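Long-range contacts in translation initiation factor eIF2B subunit beta (Schizosaccharomyces pombe, PDB 5B04), which acts as a component of the eIF2B complex, which catalyses the exchange of GDP for GTP on the gamma subunit of eIF2: residues C[286-291]-C[325-330]; C[333-338]-C[359-364]; C[36-41]-C[78-83]. All blocks are in the same frame, centred on the assembly; numbering follows the deposited sequence.

Contact 1: C[286-291]-C[325-330]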
loop_
_atom_site.group_PDB
_atom_site.type_symbol
_atom_site.label_atom_id
_atom_site.label_comp_id
_atom_site.label_asym_id
_atom_site.label_seq_id
_atom_site.Cartn_x
_atom_site.Cartn_y
_atom_site.Cartn_z
ATOM N N ALA C 286 12.167 1.897 23.658
ATOM C CA ALA C 286 13.524 1.380 23.534
ATOM C C ALA C 286 13.702 0.590 22.244
ATOM O O ALA C 286 12.748 0.018 21.715
ATOM C CB ALA C 286 13.872 0.511 24.735
ATOM N N ILE C 287 14.931 0.568 21.740
ATOM C CA ILE C 287 15.275 -0.249 20.585
ATOM C C ILE C 287 16.320 -1.276 20.998
ATOM O O ILE C 287 17.415 -0.918 21.430
ATOM C CB ILE C 287 15.813 0.598 19.420
ATOM C CG1 ILE C 287 14.872 1.771 19.133
ATOM C CG2 ILE C 287 16.000 -0.262 18.180
ATOM C CD1 ILE C 287 15.409 2.747 18.111
ATOM N N LEU C 288 15.979 -2.554 20.869
ATOM C CA LEU C 288 16.840 -3.622 21.363
ATOM C C LEU C 288 17.954 -3.984 20.386
ATOM O O LEU C 288 18.112 -3.348 19.343
ATOM C CB LEU C 288 16.007 -4.861 21.686
ATOM C CG LEU C 288 14.929 -4.627 22.744
ATOM C CD1 LEU C 288 14.217 -5.922 23.068
ATOM C CD2 LEU C 288 15.526 -4.007 24.002
ATOM N N GLY C 289 18.720 -5.011 20.739
ATOM C CA GLY C 289 19.901 -5.394 19.987
ATOM C C GLY C 289 19.638 -5.866 18.570
ATOM O O GLY C 289 20.422 -5.583 17.664
ATOM N N ASN C 290 18.539 -6.585 18.373
ATOM C CA ASN C 290 18.212 -7.117 17.055
ATOM C C ASN C 290 17.496 -6.093 16.183
ATOM O O ASN C 290 17.147 -6.376 15.037
ATOM C CB ASN C 290 17.355 -8.379 17.184
ATOM C CG ASN C 290 15.940 -8.083 17.637
ATOM O OD1 ASN C 290 15.698 -7.129 18.376
ATOM N ND2 ASN C 290 14.995 -8.904 17.196
ATOM N N GLY C 291 17.277 -4.903 16.733
ATOM C CA GLY C 291 16.611 -3.840 16.008
ATOM C C GLY C 291 15.125 -3.790 16.301
ATOM O O GLY C 291 14.407 -2.939 15.777
ATOM N N VAL C 325 21.006 -5.308 24.442
ATOM C CA VAL C 325 20.417 -6.543 24.953
ATOM C C VAL C 325 19.552 -7.228 23.898
ATOM O O VAL C 325 18.795 -6.574 23.181
ATOM C CB VAL C 325 19.569 -6.292 26.219
ATOM C CG1 VAL C 325 20.467 -6.001 27.411
ATOM C CG2 VAL C 325 18.586 -5.157 25.991
ATOM N N TYR C 326 19.680 -8.547 23.799
ATOM C CA TYR C 326 18.923 -9.309 22.815
ATOM C C TYR C 326 17.623 -9.839 23.409
ATOM O O TYR C 326 17.629 -10.469 24.467
ATOM C CB TYR C 326 19.757 -10.468 22.265
ATOM C CG TYR C 326 19.138 -11.129 21.056
ATOM C CD1 TYR C 326 19.357 -10.626 19.781
ATOM C CD2 TYR C 326 18.326 -12.249 21.188
ATOM C CE1 TYR C 326 18.790 -11.220 18.672
ATOM C CE2 TYR C 326 17.754 -12.850 20.082
ATOM C CZ TYR C 326 17.990 -12.331 18.827
ATOM O OH TYR C 326 17.425 -12.922 17.720
ATOM N N PRO C 327 16.500 -9.585 22.721
ATOM C CA PRO C 327 15.173 -10.037 23.154
ATOM C C PRO C 327 15.017 -11.554 23.095
ATOM O O PRO C 327 14.286 -12.057 22.243
ATOM C CB PRO C 327 14.230 -9.360 22.157
ATOM C CG PRO C 327 15.065 -9.131 20.946
ATOM C CD PRO C 327 16.439 -8.824 21.462
ATOM N N TYR C 328 15.696 -12.267 23.989
ATOM C CA TYR C 328 15.593 -13.721 24.046
ATOM C C TYR C 328 14.168 -14.162 24.354
ATOM O O TYR C 328 13.615 -15.029 23.678
ATOM C CB TYR C 328 16.551 -14.291 25.093
ATOM C CG TYR C 328 17.998 -14.332 24.658
ATOM C CD1 TYR C 328 18.430 -15.244 23.704
ATOM C CD2 TYR C 328 18.935 -13.469 25.212
ATOM C CE1 TYR C 328 19.752 -15.291 23.307
ATOM C CE2 TYR C 328 20.260 -13.508 24.821
ATOM C CZ TYR C 328 20.663 -14.420 23.869
ATOM O OH TYR C 328 21.982 -14.463 23.477
ATOM N N ASP C 329 13.578 -13.558 25.380
ATOM C CA ASP C 329 12.209 -13.873 25.767
ATOM C C ASP C 329 11.393 -12.597 25.927
ATOM O O ASP C 329 11.655 -11.791 26.819
ATOM C CB ASP C 329 12.190 -14.680 27.066
ATOM C CG ASP C 329 10.867 -15.389 27.296
ATOM O OD1 ASP C 329 9.880 -15.060 26.604
ATOM O OD2 ASP C 329 10.811 -16.275 28.174
ATOM N N LEU C 330 10.400 -12.423 25.061
ATOM C CA LEU C 330 9.538 -11.247 25.105
ATOM C C LEU C 330 8.688 -11.221 26.373
ATOM O O LEU C 330 8.211 -10.166 26.787
ATOM C CB LEU C 330 8.637 -11.200 23.869
ATOM C CG LEU C 330 9.327 -10.939 22.530
ATOM C CD1 LEU C 330 8.322 -10.993 21.390
ATOM C CD2 LEU C 330 10.046 -9.599 22.548
#

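Contact 2: C[333-338]-C[359-364]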
loop_
_atom_site.group_PDB
_atom_site.type_symbol
_atom_site.label_atom_id
_atom_site.label_comp_id
_atom_site.label_asym_id
_atom_site.label_seq_id
_atom_site.Cartn_x
_atom_site.Cartn_y
_atom_site.Cartn_z
ATOM N N ILE C 333 10.175 -8.926 28.728
ATOM C CA ILE C 333 10.290 -7.558 28.240
ATOM C C ILE C 333 8.991 -6.779 28.428
ATOM O O ILE C 333 9.004 -5.633 28.879
ATOM C CB ILE C 333 10.697 -7.543 26.756
ATOM C CG1 ILE C 333 12.174 -7.917 26.622
ATOM C CG2 ILE C 333 10.442 -6.181 26.138
ATOM C CD1 ILE C 333 12.582 -8.292 25.223
ATOM N N ILE C 334 7.869 -7.404 28.088
ATOM C CA ILE C 334 6.567 -6.773 28.267
ATOM C C ILE C 334 6.218 -6.679 29.751
ATOM O O ILE C 334 6.208 -7.683 30.463
ATOM C CB ILE C 334 5.447 -7.536 27.524
ATOM C CG1 ILE C 334 5.465 -7.208 26.028
ATOM C CG2 ILE C 334 4.083 -7.180 28.096
ATOM C CD1 ILE C 334 6.525 -7.938 25.235
ATOM N N GLN C 335 5.947 -5.464 30.212
ATOM C CA GLN C 335 5.525 -5.247 31.588
ATOM C C GLN C 335 4.012 -5.110 31.660
ATOM O O GLN C 335 3.376 -4.662 30.705
ATOM C CB GLN C 335 6.198 -4.005 32.173
ATOM C CG GLN C 335 7.710 -4.099 32.258
ATOM C CD GLN C 335 8.171 -5.295 33.064
ATOM O OE1 GLN C 335 9.007 -6.077 32.612
ATOM N NE2 GLN C 335 7.627 -5.443 34.267
ATOM N N LEU C 336 3.436 -5.502 32.790
ATOM C CA LEU C 336 1.997 -5.389 32.989
ATOM C C LEU C 336 1.682 -4.446 34.142
ATOM O O LEU C 336 2.169 -4.631 35.256
ATOM C CB LEU C 336 1.369 -6.762 33.248
ATOM C CG LEU C 336 1.049 -7.658 32.047
ATOM C CD1 LEU C 336 2.310 -8.175 31.372
ATOM C CD2 LEU C 336 0.151 -8.813 32.466
ATOM N N SER C 337 0.872 -3.431 33.866
ATOM C CA SER C 337 0.424 -2.515 34.904
ATOM C C SER C 337 -0.818 -3.074 35.588
ATOM O O SER C 337 -1.120 -4.261 35.466
ATOM C CB SER C 337 0.134 -1.130 34.324
ATOM O OG SER C 337 -0.296 -0.235 35.335
ATOM N N SER C 338 -1.538 -2.213 36.294
ATOM C CA SER C 338 -2.722 -2.632 37.031
ATOM C C SER C 338 -3.913 -2.884 36.113
ATOM O O SER C 338 -4.064 -2.217 35.089
ATOM C CB SER C 338 -3.089 -1.580 38.081
ATOM O OG SER C 338 -4.217 -1.983 38.838
ATOM N N PRO C 359 -1.030 -4.908 29.782
ATOM C CA PRO C 359 0.366 -4.640 29.425
ATOM C C PRO C 359 0.515 -3.225 28.881
ATOM O O PRO C 359 -0.358 -2.774 28.139
ATOM C CB PRO C 359 0.656 -5.684 28.346
ATOM C CG PRO C 359 -0.669 -5.931 27.711
ATOM C CD PRO C 359 -1.698 -5.783 28.802
ATOM N N TYR C 360 1.583 -2.524 29.249
ATOM C CA TYR C 360 1.781 -1.174 28.735
ATOM C C TYR C 360 2.975 -1.095 27.790
ATOM O O TYR C 360 3.388 -0.007 27.389
ATOM C CB TYR C 360 1.927 -0.162 29.882
ATOM C CG TYR C 360 3.062 -0.400 30.855
ATOM C CD1 TYR C 360 4.326 0.126 30.622
ATOM C CD2 TYR C 360 2.858 -1.115 32.030
ATOM C CE1 TYR C 360 5.361 -0.073 31.517
ATOM C CE2 TYR C 360 3.888 -1.319 32.932
ATOM C CZ TYR C 360 5.136 -0.795 32.671
ATOM O OH TYR C 360 6.164 -0.996 33.563
ATOM N N TYR C 361 3.511 -2.255 27.425
ATOM C CA TYR C 361 4.548 -2.336 26.404
ATOM C C TYR C 361 4.133 -3.275 25.275
ATOM O O TYR C 361 3.549 -4.332 25.515
ATOM C CB TYR C 361 5.875 -2.809 27.004
ATOM C CG TYR C 361 6.592 -1.773 27.843
ATOM C CD1 TYR C 361 6.400 -0.416 27.623
ATOM C CD2 TYR C 361 7.467 -2.157 28.849
ATOM C CE1 TYR C 361 7.055 0.531 28.388
ATOM C CE2 TYR C 361 8.128 -1.219 29.617
ATOM C CZ TYR C 361 7.918 0.123 29.382
ATOM O OH TYR C 361 8.574 1.060 30.149
ATOM N N ASP C 362 4.433 -2.877 24.044
ATOM C CA ASP C 362 4.214 -3.727 22.882
ATOM C C ASP C 362 5.556 -3.990 22.211
ATOM O O ASP C 362 6.515 -3.251 22.430
ATOM C CB ASP C 362 3.236 -3.074 21.901
ATOM C CG ASP C 362 2.341 -4.082 21.207
ATOM O OD1 ASP C 362 2.735 -5.263 21.107
ATOM O OD2 ASP C 362 1.241 -3.692 20.760
ATOM N N TYR C 363 5.635 -5.040 21.402
ATOM C CA TYR C 363 6.878 -5.336 20.700
ATOM C C TYR C 363 6.704 -5.329 19.187
ATOM O O TYR C 363 5.797 -5.965 18.651
ATOM C CB TYR C 363 7.448 -6.684 21.143
ATOM C CG TYR C 363 8.677 -7.090 20.360
ATOM C CD1 TYR C 363 9.919 -6.541 20.647
ATOM C CD2 TYR C 363 8.594 -8.013 19.325
ATOM C CE1 TYR C 363 11.045 -6.903 19.931
ATOM C CE2 TYR C 363 9.714 -8.382 18.603
ATOM C CZ TYR C 363 10.936 -7.824 18.910
ATOM O OH TYR C 363 12.052 -8.188 18.194
ATOM N N ILE C 364 7.589 -4.611 18.507
ATOM C CA ILE C 364 7.612 -4.587 17.052
ATOM C C ILE C 364 8.883 -5.244 16.533
ATOM O O ILE C 364 9.984 -4.775 16.822
ATOM C CB ILE C 364 7.537 -3.151 16.499
ATOM C CG1 ILE C 364 6.439 -2.353 17.203
ATOM C CG2 ILE C 364 7.323 -3.171 14.992
ATOM C CD1 ILE C 364 5.057 -2.913 17.005
#

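Contact 3: C[36-41]-C[78-83]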
loop_
_atom_site.group_PDB
_atom_site.type_symbol
_atom_site.label_atom_id
_atom_site.label_comp_id
_atom_site.label_asym_id
_atom_site.label_seq_id
_atom_site.Cartn_x
_atom_site.Cartn_y
_atom_site.Cartn_z
ATOM N N ALA C 36 13.907 10.563 31.364
ATOM C CA ALA C 36 14.074 10.843 32.787
ATOM C C ALA C 36 15.094 9.900 33.418
ATOM O O ALA C 36 15.969 10.332 34.168
ATOM C CB ALA C 36 12.738 10.737 33.507
ATOM N N VAL C 37 14.973 8.616 33.104
ATOM C CA VAL C 37 15.894 7.607 33.614
ATOM C C VAL C 37 17.323 7.881 33.148
ATOM O O VAL C 37 18.267 7.788 33.933
ATOM C CB VAL C 37 15.467 6.188 33.178
ATOM C CG1 VAL C 37 16.586 5.194 33.408
ATOM C CG2 VAL C 37 14.212 5.759 33.925
ATOM N N ALA C 38 17.470 8.233 31.875
ATOM C CA ALA C 38 18.783 8.505 31.296
ATOM C C ALA C 38 19.489 9.659 32.003
ATOM O O ALA C 38 20.661 9.552 32.364
ATOM C CB ALA C 38 18.655 8.801 29.809
ATOM N N VAL C 39 18.767 10.758 32.199
ATOM C CA VAL C 39 19.331 11.942 32.838
ATOM C C VAL C 39 19.733 11.665 34.282
ATOM O O VAL C 39 20.865 11.937 34.681
ATOM C CB VAL C 39 18.341 13.123 32.809
ATOM C CG1 VAL C 39 18.892 14.298 33.600
ATOM C CG2 VAL C 39 18.047 13.531 31.373
ATOM N N GLU C 40 18.802 11.118 35.059
ATOM C CA GLU C 40 19.044 10.830 36.471
ATOM C C GLU C 40 20.186 9.839 36.672
ATOM O O GLU C 40 20.964 9.966 37.617
ATOM C CB GLU C 40 17.771 10.300 37.134
ATOM C CG GLU C 40 16.770 11.385 37.500
ATOM C CD GLU C 40 17.288 12.308 38.587
ATOM O OE1 GLU C 40 17.768 11.799 39.622
ATOM O OE2 GLU C 40 17.220 13.543 38.405
ATOM N N THR C 41 20.282 8.855 35.783
ATOM C CA THR C 41 21.371 7.886 35.838
ATOM C C THR C 41 22.713 8.578 35.619
ATOM O O THR C 41 23.671 8.342 36.356
ATOM C CB THR C 41 21.191 6.770 34.788
ATOM O OG1 THR C 41 20.076 5.947 35.152
ATOM C CG2 THR C 41 22.439 5.905 34.702
ATOM N N GLU C 78 13.967 -0.429 31.771
ATOM C CA GLU C 78 14.329 0.950 31.466
ATOM C C GLU C 78 15.753 0.971 30.924
ATOM O O GLU C 78 16.683 1.415 31.595
ATOM C CB GLU C 78 14.201 1.840 32.705
ATOM C CG GLU C 78 12.786 1.942 33.256
ATOM C CD GLU C 78 11.935 2.961 32.517
ATOM O OE1 GLU C 78 10.733 3.076 32.838
ATOM O OE2 GLU C 78 12.468 3.649 31.621
ATOM N N PHE C 79 15.902 0.484 29.695
ATOM C CA PHE C 79 17.208 0.223 29.094
ATOM C C PHE C 79 18.074 1.469 28.929
ATOM O O PHE C 79 19.286 1.361 28.735
ATOM C CB PHE C 79 17.025 -0.452 27.734
ATOM C CG PHE C 79 16.140 -1.663 27.773
ATOM C CD1 PHE C 79 14.772 -1.545 27.586
ATOM C CD2 PHE C 79 16.674 -2.920 27.999
ATOM C CE1 PHE C 79 13.954 -2.658 27.622
ATOM C CE2 PHE C 79 15.861 -4.038 28.036
ATOM C CZ PHE C 79 14.500 -3.906 27.847
ATOM N N SER C 80 17.455 2.642 28.998
ATOM C CA SER C 80 18.186 3.899 28.880
ATOM C C SER C 80 19.210 4.048 30.004
ATOM O O SER C 80 20.256 4.670 29.822
ATOM C CB SER C 80 17.220 5.084 28.880
ATOM O OG SER C 80 16.348 5.032 29.996
ATOM N N CYS C 81 18.900 3.471 31.162
ATOM C CA CYS C 81 19.819 3.470 32.295
ATOM C C CYS C 81 21.115 2.752 31.942
ATOM O O CYS C 81 22.199 3.327 32.033
ATOM C CB CYS C 81 19.174 2.806 33.514
ATOM S SG CYS C 81 20.234 2.735 34.978
ATOM N N GLY C 82 20.989 1.491 31.539
ATOM C CA GLY C 82 22.135 0.679 31.178
ATOM C C GLY C 82 22.936 1.266 30.033
ATOM O O GLY C 82 24.155 1.113 29.979
ATOM N N ASN C 83 22.248 1.940 29.117
ATOM C CA ASN C 83 22.904 2.572 27.979
ATOM C C ASN C 83 23.848 3.684 28.416
ATOM O O ASN C 83 24.965 3.795 27.911
ATOM C CB ASN C 83 21.867 3.122 26.999
ATOM C CG ASN C 83 21.077 2.026 26.312
ATOM O OD1 ASN C 83 21.492 0.866 26.292
ATOM N ND2 ASN C 83 19.936 2.388 25.738
#

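Contact 1: C[286-291]-C[325-330]
The Tyr326 ring is met by CB of Asn290, which lies obliquely to it, 3.5 Å from CE1. On one face of the same ring, toward its rim, sits CD of Pro327, and CD2 of Tyr326 in turn stands over the centre of one face of the Tyr328 ring. Asn290 also reaches Pro327: its OD1 lies 3.3 Å from Pro327 CG, the two side chains meeting at a slant. That amide is held at both ends, OD1 accepting from the backbone N of Gly292 and ND2 probably donating to Tyr363 OH. CG of Asn290 stands between backbone N and carbonyl carbon (chi1 72°), which brings OD1 back within range of Gly292. An alanine in place of Asn290 would remove the amide and probably leave Gly292 N and Tyr363 OH each short of a partner, and Pro327 CG without its cover. Leu288 to Gly291 form the type I turn of the hairpin joining strands 286-287 and 293-296, while Pro327 is the centre of an inverse gamma turn in the loop leading to helix 330-333. Just ahead of that gamma turn, Val325 O accepts from Gly289 N of the beta turn (2.9 Å), the donor 37° out of the carbonyl plane. At the first position of the turn, Leu288 parts its methyls: CD1 runs past Pro327 CB at 3.6 Å and CD2 touches Val325 CG2 at 3.8 Å.

Contact 2: C[333-338]-C[359-364]
Gln335 and Tyr360 run side by side in the same direction, with CB of Gln335 3.4 Å from Tyr360 CZ and lying obliquely to the ring. Tyr360 CG stands between backbone N and carbonyl carbon (chi1 59°), which sends the ring alongside Gln335. Farther along the ring, Ser337 N comes to the edge, in its plane, 3.6 Å from CD2. Tyr361 extends alongside Gln335 too; CE1 of Tyr360 lies over one face of its ring, toward the rim, and Ile333 O is at its edge. Ile334 and Pro359 also point the same way, CG2 against CB at 3.7 Å. These pairs lie at the weakly bonded edge strand 336-337 of the small antiparallel sheet, where Leu336 and Pro359 form a non-hydrogen-bonded pair, CA to CA 4.0 Å. Gln335 O takes the one hydrogen bond between the segments, from Tyr360 N at 3.1 Å and 152°, and a CA-H...O contact from Pro359. Tyr331 of the delta subunit packs on Ile334 and Leu336. Beyond that bond the segments meet by van der Waals contact, and polar atoms at their edge bond the epsilon subunit: Leu336 O accepts from its Arg290, and Tyr360 OH is hydrogen-bonded to its Tyr293.

Contact 3: C[36-41]-C[78-83]
Val37 O is gripped twice from within its own helix: Thr41 N donates at 2.9 Å, and the Thr41 hydroxyl, OG1, donates at 2.9 Å from the opposite face of the carbonyl plane. OG1 lies beside the threonine's own backbone N (chi1 -69°), turned back toward the preceding helical turn, and its bond there holds the rotamer; both OG1 and CG2 also face Cys81. The contact is a helix pair in the all-helical N-terminal part of this eIF2B family fold. Helices 34-51 and 79-102 run in roughly the same direction here, their local axes 34° apart and 7.8 Å from each other at closest approach.

Val37 is the main projection across the interface, and its two methyls part company. CG1 enters between Ser80 and Cys81, 3.5 Å from Cys81 CB and 3.4 Å from Ser80 OG. CG2 turns to the carboxylate of Glu78, 3.6 Å from OE2, where the two side chains meet at an angle. Ser80 OG is bonded to Pro34 O, near the start of helix 34-51, and the other carboxylate oxygen of Glu78, OE1, to Gly33 N. Both therefore attach the beginning of helix 79-102 to that of its neighbour. Leu26 of helix 17-27 packs on Val37 and Leu22 on Thr41, adding a third helix to the buried cluster. Ala38 lies beside Ser80, CB to CB 4.1 Å, and its single methyl is consistent with the close approach of the two backbones. One turn farther on, Thr41 meets Cys81 with both branches, OG1 near SG and Thr41 CG2 resting 3.7 Å from Cys81 O.

In the fold
From the N terminus, contact 3 closes first: the chain leaves helix 34-51, runs through helix 57-74 and returns as helix 79-102 begins. Contact 1 closes a later loop, carrying strand 293-296, helix 299-308 and strand 313-316, and contact 2 a shorter one through helix 348-352 into strand 354-364. The three follow in series; none encloses or crosses another. Phe79, at the start of helix 79-102, packs on Ala286, Leu288 and Val325, so the helical part meets both the hairpin and the 325-330 loop of contact 1. Contacts 1 and 2 share the antiparallel sheet and adjoin where Ile333 packs on Leu288 and Pro327 and where Leu330 lies against Tyr363.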